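PDB 1ZU4: ftsY, which is the signal recognition particle receptor, represented by its NG domain, a helical bundle joined to a P-loop-type G domain. Local coordinates for residues 30-34 against 35-39; 127-131 against 132-136; 212-215 against 216-220; 299-302 against 303-306. All coordinates share one frame; numbering follows the deposited sequence.

How the contacts relate
Contact 1 (30-39) is the outlying one. It caps a helix at the far end of the helical bundle, and its centre lies about 55 Å from that of contact 3. Contacts 2, 3 and 4 fall in the G-domain part of the chain, contact 4 where it meets helix 71-87. That helix ties the two parts together: Phe36 of contact 1 packs near its start, and Ile301 of contact 4 near its end. Contact 4 comes within about 7 Å of contact 2, nearest atoms. Contact 2 ends helix 118-131, which begins in what is probably the P-loop, where backbone amides meet a sulfate. Contact 3 packs on strand 106-111, which leads into that loop.

Contact 1 of 4, residues 30-34 against 35-39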
loop_
_atom_site.group_PDB
_atom_site.type_symbol
_atom_site.label_atom_id
_atom_site.label_comp_id
_atom_site.label_asym_id
_atom_site.label_seq_id
_atom_site.Cartn_x
_atom_site.Cartn_y
_atom_site.Cartn_z
ATOM N N LYS A 30 -14.008 26.140 23.025
ATOM C CA LYS A 30 -13.934 26.805 24.314
ATOM C C LYS A 30 -13.034 25.966 25.214
ATOM O O LYS A 30 -11.885 26.344 25.430
ATOM C CB LYS A 30 -15.338 26.960 24.891
ATOM C CG LYS A 30 -16.171 27.959 24.093
ATOM C CD LYS A 30 -17.631 27.915 24.467
ATOM C CE LYS A 30 -18.456 28.612 23.406
ATOM N NZ LYS A 30 -18.864 27.645 22.332
ATOM N N GLN A 31 -13.527 24.803 25.666
ATOM C CA GLN A 31 -12.745 23.858 26.519
ATOM C C GLN A 31 -12.740 22.430 25.956
ATOM O O GLN A 31 -13.661 22.069 25.265
ATOM C CB GLN A 31 -13.310 23.850 27.953
ATOM C CG GLN A 31 -12.833 25.047 28.747
ATOM C CD GLN A 31 -13.069 24.960 30.235
ATOM O OE1 GLN A 31 -13.991 24.290 30.706
ATOM N NE2 GLN A 31 -12.246 25.688 30.997
ATOM N N ALA A 32 -11.693 21.643 26.256
ATOM C CA ALA A 32 -11.585 20.227 25.871
ATOM C C ALA A 32 -12.434 19.363 26.807
ATOM O O ALA A 32 -11.921 18.571 27.571
ATOM C CB ALA A 32 -10.107 19.765 25.918
ATOM N N ASP A 33 -13.740 19.550 26.746
ATOM C CA ASP A 33 -14.675 18.876 27.631
ATOM C C ASP A 33 -15.389 17.740 26.870
ATOM O O ASP A 33 -15.165 17.555 25.677
ATOM C CB ASP A 33 -15.675 19.901 28.205
ATOM C CG ASP A 33 -16.442 20.688 27.112
ATOM O OD1 ASP A 33 -16.541 20.260 25.934
ATOM O OD2 ASP A 33 -16.995 21.751 27.450
ATOM N N ASP A 34 -16.262 16.999 27.544
ATOM C CA ASP A 34 -16.999 15.922 26.871
ATOM C C ASP A 34 -17.707 16.357 25.590
ATOM O O ASP A 34 -17.588 15.693 24.559
ATOM C CB ASP A 34 -17.955 15.217 27.841
ATOM C CG ASP A 34 -17.207 14.489 28.962
ATOM O OD1 ASP A 34 -16.009 14.141 28.783
ATOM O OD2 ASP A 34 -17.802 14.276 30.041
ATOM N N GLU A 35 -18.423 17.481 25.621
ATOM C CA GLU A 35 -19.071 17.957 24.403
ATOM C C GLU A 35 -18.046 18.182 23.266
ATOM O O GLU A 35 -18.347 17.907 22.109
ATOM C CB GLU A 35 -19.864 19.235 24.662
ATOM C CG GLU A 35 -21.024 19.388 23.733
ATOM C CD GLU A 35 -21.869 20.591 24.078
ATOM O OE1 GLU A 35 -22.382 20.652 25.221
ATOM O OE2 GLU A 35 -22.015 21.474 23.201
ATOM N N PHE A 36 -16.848 18.677 23.610
ATOM C CA PHE A 36 -15.788 18.840 22.601
ATOM C C PHE A 36 -15.381 17.492 21.994
ATOM O O PHE A 36 -15.181 17.400 20.770
ATOM C CB PHE A 36 -14.553 19.565 23.153
ATOM C CG PHE A 36 -13.339 19.377 22.306
ATOM C CD1 PHE A 36 -13.223 20.050 21.083
ATOM C CD2 PHE A 36 -12.341 18.454 22.678
ATOM C CE1 PHE A 36 -12.097 19.859 20.262
ATOM C CE2 PHE A 36 -11.218 18.255 21.871
ATOM C CZ PHE A 36 -11.106 18.945 20.648
ATOM N N PHE A 37 -15.202 16.474 22.851
ATOM C CA PHE A 37 -14.862 15.155 22.335
ATOM C C PHE A 37 -15.937 14.556 21.423
ATOM O O PHE A 37 -15.616 13.887 20.479
ATOM C CB PHE A 37 -14.317 14.217 23.419
ATOM C CG PHE A 37 -12.926 14.582 23.858
ATOM C CD1 PHE A 37 -12.719 15.333 25.016
ATOM C CD2 PHE A 37 -11.826 14.261 23.068
ATOM C CE1 PHE A 37 -11.447 15.716 25.399
ATOM C CE2 PHE A 37 -10.535 14.630 23.462
ATOM C CZ PHE A 37 -10.348 15.362 24.614
ATOM N N GLU A 38 -17.203 14.905 21.640
ATOM C CA GLU A 38 -18.261 14.467 20.733
ATOM C C GLU A 38 -18.088 15.098 19.363
ATOM O O GLU A 38 -18.308 14.439 18.349
ATOM C CB GLU A 38 -19.648 14.843 21.264
ATOM C CG GLU A 38 -20.046 14.170 22.538
ATOM C CD GLU A 38 -21.308 14.802 23.115
ATOM O OE1 GLU A 38 -22.166 15.261 22.317
ATOM O OE2 GLU A 38 -21.436 14.836 24.360
ATOM N N GLU A 39 -17.733 16.390 19.359
ATOM C CA GLU A 39 -17.525 17.125 18.116
ATOM C C GLU A 39 -16.293 16.568 17.438
ATOM O O GLU A 39 -16.310 16.378 16.252
ATOM C CB GLU A 39 -17.314 18.627 18.346
ATOM C CG GLU A 39 -18.484 19.400 18.973
ATOM C CD GLU A 39 -19.717 19.461 18.097
ATOM O OE1 GLU A 39 -19.619 19.277 16.861
ATOM O OE2 GLU A 39 -20.805 19.678 18.670
#
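Asp33 OD1 accepts from Phe36 N at 2.8 Å, the capping bond of an N-cap aspartate. The donor lies almost on the line of the carboxylate C-O bond. The chi1 of 56° sets CG between the backbone N and the carbonyl carbon, and this turns the carboxylate back over the first turn. The main-chain O of the same residue takes Phe37 N at 3.0 Å, so Asp33 grips the helix start through both side chain and backbone. Glu38 N then bonds to Asp34 O.

Ala32 meets both phenylalanines. Its CB is 4.1 Å from Phe36 CD2 and 4.3 Å from Phe37 CE1. The carbonyl O of Ala32 lies at the edge of the Phe37 ring, 3.6 Å from CE1. One face of that ring carries Phe36 CD2 over its centre. Phe36 goes on to helices 12-27 and 71-87, while Phe37 packs on helix 51-64.

Asp33, Asp34 and Glu35 put three acidic groups at the start of helix 34-46. Asp34 is partly balanced by a salt bridge from OD1 to Arg62. Mainly the cap, Asp33, probably suits the positive end of the helix dipole, and it satisfies an amide that has no helical carbonyl before it.

Contact 2 of 4, residues 127-131 against 132-136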
loop_
_atom_site.group_PDB
_atom_site.type_symbol
_atom_site.label_atom_id
_atom_site.label_comp_id
_atom_site.label_asym_id
_atom_site.label_seq_id
_atom_site.Cartn_x
_atom_site.Cartn_y
_atom_site.Cartn_z
ATOM N N ASN A 127 11.108 0.101 -11.338
ATOM C CA ASN A 127 11.790 1.399 -11.472
ATOM C C ASN A 127 12.426 1.908 -10.164
ATOM O O ASN A 127 13.515 2.465 -10.199
ATOM C CB ASN A 127 10.837 2.500 -12.004
ATOM C CG ASN A 127 11.598 3.760 -12.455
ATOM O OD1 ASN A 127 11.459 4.851 -11.870
ATOM N ND2 ASN A 127 12.435 3.593 -13.462
ATOM N N TYR A 128 11.732 1.711 -9.040
ATOM C CA TYR A 128 12.193 2.122 -7.719
ATOM C C TYR A 128 13.502 1.430 -7.367
ATOM O O TYR A 128 14.455 2.080 -6.859
ATOM C CB TYR A 128 11.114 1.813 -6.658
ATOM C CG TYR A 128 11.475 2.150 -5.223
ATOM C CD1 TYR A 128 11.124 3.374 -4.642
ATOM C CD2 TYR A 128 12.119 1.205 -4.415
ATOM C CE1 TYR A 128 11.456 3.640 -3.276
ATOM C CE2 TYR A 128 12.448 1.464 -3.107
ATOM C CZ TYR A 128 12.141 2.659 -2.535
ATOM O OH TYR A 128 12.488 2.824 -1.192
ATOM N N TYR A 129 13.573 0.111 -7.606
ATOM C CA TYR A 129 14.810 -0.617 -7.305
ATOM C C TYR A 129 15.879 -0.394 -8.375
ATOM O O TYR A 129 17.084 -0.310 -8.058
ATOM C CB TYR A 129 14.524 -2.113 -7.054
ATOM C CG TYR A 129 13.862 -2.258 -5.727
ATOM C CD1 TYR A 129 12.475 -2.412 -5.632
ATOM C CD2 TYR A 129 14.597 -2.153 -4.564
ATOM C CE1 TYR A 129 11.829 -2.488 -4.406
ATOM C CE2 TYR A 129 13.966 -2.210 -3.295
ATOM C CZ TYR A 129 12.575 -2.383 -3.239
ATOM O OH TYR A 129 11.922 -2.427 -2.022
ATOM N N ALA A 130 15.451 -0.269 -9.624
ATOM C CA ALA A 130 16.393 -0.062 -10.743
ATOM C C ALA A 130 17.164 1.237 -10.558
ATOM O O ALA A 130 18.390 1.264 -10.751
ATOM C CB ALA A 130 15.678 -0.097 -12.110
ATOM N N GLU A 131 16.456 2.294 -10.145
ATOM C CA GLU A 131 17.102 3.556 -9.758
ATOM C C GLU A 131 18.056 3.453 -8.552
ATOM O O GLU A 131 18.984 4.254 -8.400
ATOM C CB GLU A 131 16.046 4.651 -9.562
ATOM C CG GLU A 131 15.253 4.884 -10.847
ATOM C CD GLU A 131 15.147 6.353 -11.285
ATOM O OE1 GLU A 131 16.186 7.060 -11.334
ATOM O OE2 GLU A 131 14.024 6.784 -11.632
ATOM N N LEU A 132 17.852 2.458 -7.700
ATOM C CA LEU A 132 18.747 2.265 -6.565
ATOM C C LEU A 132 19.971 1.450 -6.977
ATOM O O LEU A 132 20.819 1.135 -6.138
ATOM C CB LEU A 132 18.001 1.658 -5.366
ATOM C CG LEU A 132 16.940 2.563 -4.717
ATOM C CD1 LEU A 132 16.025 1.794 -3.763
ATOM C CD2 LEU A 132 17.649 3.706 -3.995
ATOM N N GLY A 133 20.067 1.145 -8.277
ATOM C CA GLY A 133 21.185 0.399 -8.848
ATOM C C GLY A 133 21.030 -1.102 -8.994
ATOM O O GLY A 133 21.969 -1.799 -9.344
ATOM N N TYR A 134 19.848 -1.614 -8.719
ATOM C CA TYR A 134 19.624 -3.052 -8.738
ATOM C C TYR A 134 19.201 -3.563 -10.117
ATOM O O TYR A 134 18.628 -2.812 -10.940
ATOM C CB TYR A 134 18.621 -3.437 -7.647
ATOM C CG TYR A 134 19.084 -3.079 -6.231
ATOM C CD1 TYR A 134 18.564 -1.967 -5.547
ATOM C CD2 TYR A 134 20.044 -3.851 -5.570
ATOM C CE1 TYR A 134 18.985 -1.636 -4.261
ATOM C CE2 TYR A 134 20.453 -3.538 -4.283
ATOM C CZ TYR A 134 19.950 -2.427 -3.633
ATOM O OH TYR A 134 20.372 -2.156 -2.347
ATOM N N LYS A 135 19.548 -4.829 -10.380
ATOM C CA LYS A 135 19.184 -5.510 -11.619
ATOM C C LYS A 135 17.837 -6.231 -11.424
ATOM O O LYS A 135 17.720 -7.131 -10.582
ATOM C CB LYS A 135 20.308 -6.484 -12.024
ATOM C CG LYS A 135 20.297 -6.897 -13.472
ATOM C CD LYS A 135 21.343 -7.987 -13.762
ATOM C CE LYS A 135 21.086 -8.583 -15.127
ATOM N NZ LYS A 135 22.222 -9.461 -15.529
ATOM N N VAL A 136 16.820 -5.794 -12.171
ATOM C CA VAL A 136 15.417 -6.181 -11.915
ATOM C C VAL A 136 14.787 -6.950 -13.069
ATOM O O VAL A 136 14.891 -6.563 -14.228
ATOM C CB VAL A 136 14.492 -4.982 -11.573
ATOM C CG1 VAL A 136 13.075 -5.477 -11.152
ATOM C CG2 VAL A 136 15.066 -4.172 -10.429
#
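Backbone hydrogen bonds close the end of helix 118-131. Tyr134 N reaches back to Tyr129 O at 3.1 Å. Inside that loop, Gly133 N bonds to Ala130 O at 3.0 Å, coming from well above the carbonyl plane. Leu132 N adds a weak bond to Tyr129 O. Gly133 has a phi of 94°, where a CB would be jammed against the preceding carbonyl. There is also a nearly straight CA-H...O contact, 3.5 Å from Ala130 CA to Tyr134 O.

The apolar contacts fall into two groups. Leu132 folds back over the last turn: with chi1 at -67°, CG lies beside its own backbone N and 3.3 Å from Tyr128 O. From there CD1 touches the Tyr128 ring obliquely, 3.7 Å from CE2. On the inner side, Tyr134 CD1 sits at the edge of the Tyr129 ring, 4.1 Å from CD2. Val136 CG2 presses on Tyr129 CB at 4.0 Å.

Partners beyond the turn fix both tyrosines. Phe100 stacks on Tyr129 and meets Tyr134 edge-to-face, and Tyr134 OH bonds to Glu102.

The paired bonds, the left-handed glycine and the apolar contact of Tyr129 with Tyr134 make a Schellman motif. It turns the chain from helix 118-131 into strand 136-140, within a beta-alpha-beta crossover of the P-loop NTPase fold.

Contact 3 of 4, residues 212-215 against 216-220; sequences ELEK and MNKII
Glu214 sends CG anti to its backbone N (chi1 174°) and then bends at chi2 (71°), which lays the carboxylate along the helix toward Lys218. Lys218 bends too, at chi2 and chi3. Glu214 OE2 therefore lies against the methylenes of the lysine, 3.6 Å from Lys218 CG. The charged ends stay apart, with Lys218 NZ 4.9 Å from Glu214 OE2. The other oxygen, Glu214 OE1, is 3.7 Å from Asn217 ND2. The two side chains cross at about a right angle, the carboxylate and amide planes 82° apart.

The Asn217 amide folds back on the preceding turn. Its CG is 3.1 Å from Leu213 O. That carbonyl accepts from Asn217 N at 3.0 Å, while ND2 approaches it at an angle too poor for a bond. Met216 runs extended, CG passing 3.4 Å from Glu212 O. It packs on Met109 of strand 106-111 and on Val180 of helix 176-189.

Along the same helix Lys215 reaches back one turn, and its NZ makes a salt bridge with Glu212 OE2 at 3.3 Å. Lys215 NZ also makes a salt bridge with Asp175, so one ammonium serves two carboxylates. This probably eases the closeness of Glu212 to Asp175.

Helix 206-221 is thus two-sided. Met216 lies against the sheet and the neighbouring helix 176-189, while Glu214 and Lys218 form an exposed pair. Their opposite charges probably attract at this distance, without a direct salt bridge.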
loop_
_atom_site.group_PDB
_atom_site.type_symbol
_atom_site.label_atom_id
_atom_site.label_comp_id
_atom_site.label_asym_id
_atom_site.label_seq_id
_atom_site.Cartn_x
_atom_site.Cartn_y
_atom_site.Cartn_z
ATOM N N GLU A 212 -2.153 -22.032 -8.312
ATOM C CA GLU A 212 -1.144 -21.394 -9.126
ATOM C C GLU A 212 -0.103 -20.760 -8.205
ATOM O O GLU A 212 1.116 -20.887 -8.456
ATOM C CB GLU A 212 -1.792 -20.346 -10.063
ATOM C CG GLU A 212 -2.462 -20.942 -11.336
ATOM C CD GLU A 212 -1.479 -21.770 -12.200
ATOM O OE1 GLU A 212 -0.282 -21.445 -12.264
ATOM O OE2 GLU A 212 -1.888 -22.758 -12.824
ATOM N N LEU A 213 -0.570 -20.086 -7.148
ATOM C CA LEU A 213 0.373 -19.462 -6.200
ATOM C C LEU A 213 1.248 -20.524 -5.570
ATOM O O LEU A 213 2.420 -20.293 -5.317
ATOM C CB LEU A 213 -0.374 -18.704 -5.101
ATOM C CG LEU A 213 -1.116 -17.399 -5.508
ATOM C CD1 LEU A 213 -1.816 -16.794 -4.334
ATOM C CD2 LEU A 213 -0.116 -16.398 -6.082
ATOM N N GLU A 214 0.686 -21.705 -5.300
ATOM C CA GLU A 214 1.478 -22.738 -4.679
ATOM C C GLU A 214 2.467 -23.337 -5.714
ATOM O O GLU A 214 3.653 -23.552 -5.403
ATOM C CB GLU A 214 0.575 -23.764 -3.949
ATOM C CG GLU A 214 1.307 -24.961 -3.387
ATOM C CD GLU A 214 2.183 -24.649 -2.184
ATOM O OE1 GLU A 214 1.976 -23.589 -1.558
ATOM O OE2 GLU A 214 3.099 -25.466 -1.869
ATOM N N LYS A 215 2.021 -23.563 -6.948
ATOM C CA LYS A 215 2.990 -23.927 -8.005
ATOM C C LYS A 215 4.147 -22.944 -8.076
ATOM O O LYS A 215 5.317 -23.343 -8.135
ATOM C CB LYS A 215 2.342 -24.009 -9.384
ATOM C CG LYS A 215 1.648 -25.259 -9.653
ATOM C CD LYS A 215 1.320 -25.393 -11.129
ATOM C CE LYS A 215 -0.127 -25.054 -11.412
ATOM N NZ LYS A 215 -0.625 -25.812 -12.618
ATOM N N MET A 216 3.830 -21.658 -8.037
ATOM C CA MET A 216 4.885 -20.618 -8.130
ATOM C C MET A 216 5.860 -20.716 -6.951
ATOM O O MET A 216 7.079 -20.682 -7.120
ATOM C CB MET A 216 4.237 -19.238 -8.189
ATOM C CG MET A 216 3.655 -18.960 -9.557
ATOM S SD MET A 216 2.796 -17.401 -9.537
ATOM C CE MET A 216 2.026 -17.398 -11.099
ATOM N N ASN A 217 5.302 -20.762 -5.752
ATOM C CA ASN A 217 6.025 -20.954 -4.526
ATOM C C ASN A 217 6.988 -22.137 -4.599
ATOM O O ASN A 217 8.161 -22.029 -4.223
ATOM C CB ASN A 217 5.010 -21.216 -3.435
ATOM C CG ASN A 217 4.360 -19.956 -2.921
ATOM O OD1 ASN A 217 4.822 -18.827 -3.185
ATOM N ND2 ASN A 217 3.273 -20.135 -2.143
ATOM N N LYS A 218 6.485 -23.262 -5.087
ATOM C CA LYS A 218 7.292 -24.470 -5.227
ATOM C C LYS A 218 8.455 -24.260 -6.197
ATOM O O LYS A 218 9.573 -24.672 -5.937
ATOM C CB LYS A 218 6.397 -25.654 -5.635
ATOM C CG LYS A 218 5.483 -26.219 -4.466
ATOM C CD LYS A 218 6.376 -26.432 -3.193
ATOM C CE LYS A 218 6.008 -27.684 -2.390
ATOM N NZ LYS A 218 7.144 -28.121 -1.497
ATOM N N ILE A 219 8.203 -23.557 -7.292
ATOM C CA ILE A 219 9.280 -23.263 -8.237
ATOM C C ILE A 219 10.368 -22.378 -7.606
ATOM O O ILE A 219 11.587 -22.623 -7.796
ATOM C CB ILE A 219 8.730 -22.555 -9.526
ATOM C CG1 ILE A 219 8.115 -23.613 -10.441
ATOM C CG2 ILE A 219 9.893 -21.927 -10.314
ATOM C CD1 ILE A 219 7.142 -23.106 -11.416
ATOM N N ILE A 220 9.929 -21.332 -6.899
ATOM C CA ILE A 220 10.872 -20.314 -6.416
ATOM C C ILE A 220 11.637 -20.772 -5.161
ATOM O O ILE A 220 12.837 -20.494 -5.034
ATOM C CB ILE A 220 10.256 -18.876 -6.287
ATOM C CG1 ILE A 220 9.309 -18.767 -5.083
ATOM C CG2 ILE A 220 9.553 -18.445 -7.600
ATOM C CD1 ILE A 220 8.417 -17.532 -5.107
#

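Contact 4 of 4, residues 299-302 against 303-306; sequences FDID and QYIV
Asp300 is the N-cap of helix 301-308; its OD1 takes Gln303 N at 3.2 Å, and the donor comes from above the carboxylate plane. Asp300 OD2 touches Gln303 CG at 3.4 Å, the two side chains crossing at a slant. Tyr304 N bonds to Asp300 O.

On the inner side Phe299 turns its ring back to the first turn. Its CE1 fills the angle between Tyr304 CB and CD1, 3.9 Å from CD1. The two rings meet obliquely, planes 51° apart. Ile301 and Ile305 lie side by side and point the same way. Ile301 CD1 fits against Ile305 CG1, at 3.9 Å, and CD1, and also touches Tyr304 CD2. The two isoleucines form a ridge against helix 71-87, where Ile301 meets Tyr83 and Tyr86 and Ile305 meets Leu82. The far end of Tyr304 is held by Gly270 O and Gly273 N, both bonded to its OH.

On the outer side Val306 CG2 nestles against Asp302 O at 3.3 Å. Gln303 curls at chi2 (-64°), which brings its amide round toward Asp302, while its OE1 bonds to His307. One water spans the remaining distance: it donates to Asp302 OD2 at 2.6 Å and accepts from Gln303 NE2 at 2.8 Å.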
loop_
_atom_site.group_PDB
_atom_site.type_symbol
_atom_site.label_atom_id
_atom_site.label_comp_id
_atom_site.label_asym_id
_atom_site.label_seq_id
_atom_site.Cartn_x
_atom_site.Cartn_y
_atom_site.Cartn_z
ATOM N N PHE A 299 6.452 3.591 2.442
ATOM C CA PHE A 299 5.519 4.135 3.373
ATOM C C PHE A 299 6.155 4.484 4.715
ATOM O O PHE A 299 6.973 3.736 5.271
ATOM C CB PHE A 299 4.417 3.138 3.621
ATOM C CG PHE A 299 3.351 3.661 4.472
ATOM C CD1 PHE A 299 2.441 4.545 3.956
ATOM C CD2 PHE A 299 3.257 3.285 5.820
ATOM C CE1 PHE A 299 1.423 5.025 4.757
ATOM C CE2 PHE A 299 2.271 3.788 6.604
ATOM C CZ PHE A 299 1.366 4.645 6.096
ATOM N N ASP A 300 5.736 5.621 5.237
ATOM C CA ASP A 300 6.247 6.136 6.474
ATOM C C ASP A 300 5.014 6.721 7.142
ATOM O O ASP A 300 4.426 7.730 6.700
ATOM C CB ASP A 300 7.354 7.142 6.140
ATOM C CG ASP A 300 7.855 7.926 7.341
ATOM O OD1 ASP A 300 7.127 7.970 8.354
ATOM O OD2 ASP A 300 8.973 8.533 7.243
ATOM N N ILE A 301 4.602 6.066 8.217
ATOM C CA ILE A 301 3.375 6.462 8.897
ATOM C C ILE A 301 3.462 7.870 9.485
ATOM O O ILE A 301 2.451 8.591 9.442
ATOM C CB ILE A 301 2.930 5.454 9.998
ATOM C CG1 ILE A 301 1.630 5.944 10.681
ATOM C CG2 ILE A 301 4.065 5.174 11.011
ATOM C CD1 ILE A 301 0.446 6.045 9.725
ATOM N N ASP A 302 4.625 8.277 10.017
ATOM C CA ASP A 302 4.725 9.661 10.546
ATOM C C ASP A 302 4.537 10.711 9.432
ATOM O O ASP A 302 3.894 11.748 9.628
ATOM C CB ASP A 302 5.967 9.911 11.407
ATOM C CG ASP A 302 5.902 11.231 12.141
ATOM O OD1 ASP A 302 4.978 11.435 12.986
ATOM O OD2 ASP A 302 6.738 12.116 11.833
ATOM N N GLN A 303 5.066 10.424 8.262
ATOM C CA GLN A 303 4.941 11.318 7.132
ATOM C C GLN A 303 3.503 11.378 6.627
ATOM O O GLN A 303 3.007 12.438 6.274
ATOM C CB GLN A 303 5.889 10.888 6.016
ATOM C CG GLN A 303 7.349 11.315 6.281
ATOM C CD GLN A 303 7.515 12.824 6.310
ATOM O OE1 GLN A 303 7.458 13.465 5.262
ATOM N NE2 GLN A 303 7.699 13.402 7.503
ATOM N N TYR A 304 2.860 10.219 6.539
ATOM C CA TYR A 304 1.468 10.161 6.162
ATOM C C TYR A 304 0.663 11.060 7.116
ATOM O O TYR A 304 -0.085 11.939 6.674
ATOM C CB TYR A 304 0.987 8.713 6.266
ATOM C CG TYR A 304 -0.449 8.481 5.893
ATOM C CD1 TYR A 304 -0.807 8.203 4.574
ATOM C CD2 TYR A 304 -1.449 8.464 6.881
ATOM C CE1 TYR A 304 -2.130 7.945 4.244
ATOM C CE2 TYR A 304 -2.750 8.230 6.566
ATOM C CZ TYR A 304 -3.088 7.965 5.252
ATOM O OH TYR A 304 -4.374 7.718 4.968
ATOM N N ILE A 305 0.873 10.881 8.423
ATOM C CA ILE A 305 0.114 11.665 9.425
ATOM C C ILE A 305 0.430 13.179 9.393
ATOM O O ILE A 305 -0.461 14.016 9.441
ATOM C CB ILE A 305 0.344 11.097 10.868
ATOM C CG1 ILE A 305 -0.171 9.650 10.966
ATOM C CG2 ILE A 305 -0.360 11.951 11.931
ATOM C CD1 ILE A 305 -1.596 9.461 10.504
ATOM N N VAL A 306 1.717 13.520 9.345
ATOM C CA VAL A 306 2.137 14.941 9.304
ATOM C C VAL A 306 1.603 15.674 8.056
ATOM O O VAL A 306 1.092 16.793 8.147
ATOM C CB VAL A 306 3.691 15.039 9.458
ATOM C CG1 VAL A 306 4.205 16.397 9.019
ATOM C CG2 VAL A 306 4.077 14.746 10.922
HETATM O O HOH W 1 8.357 11.998 9.785
#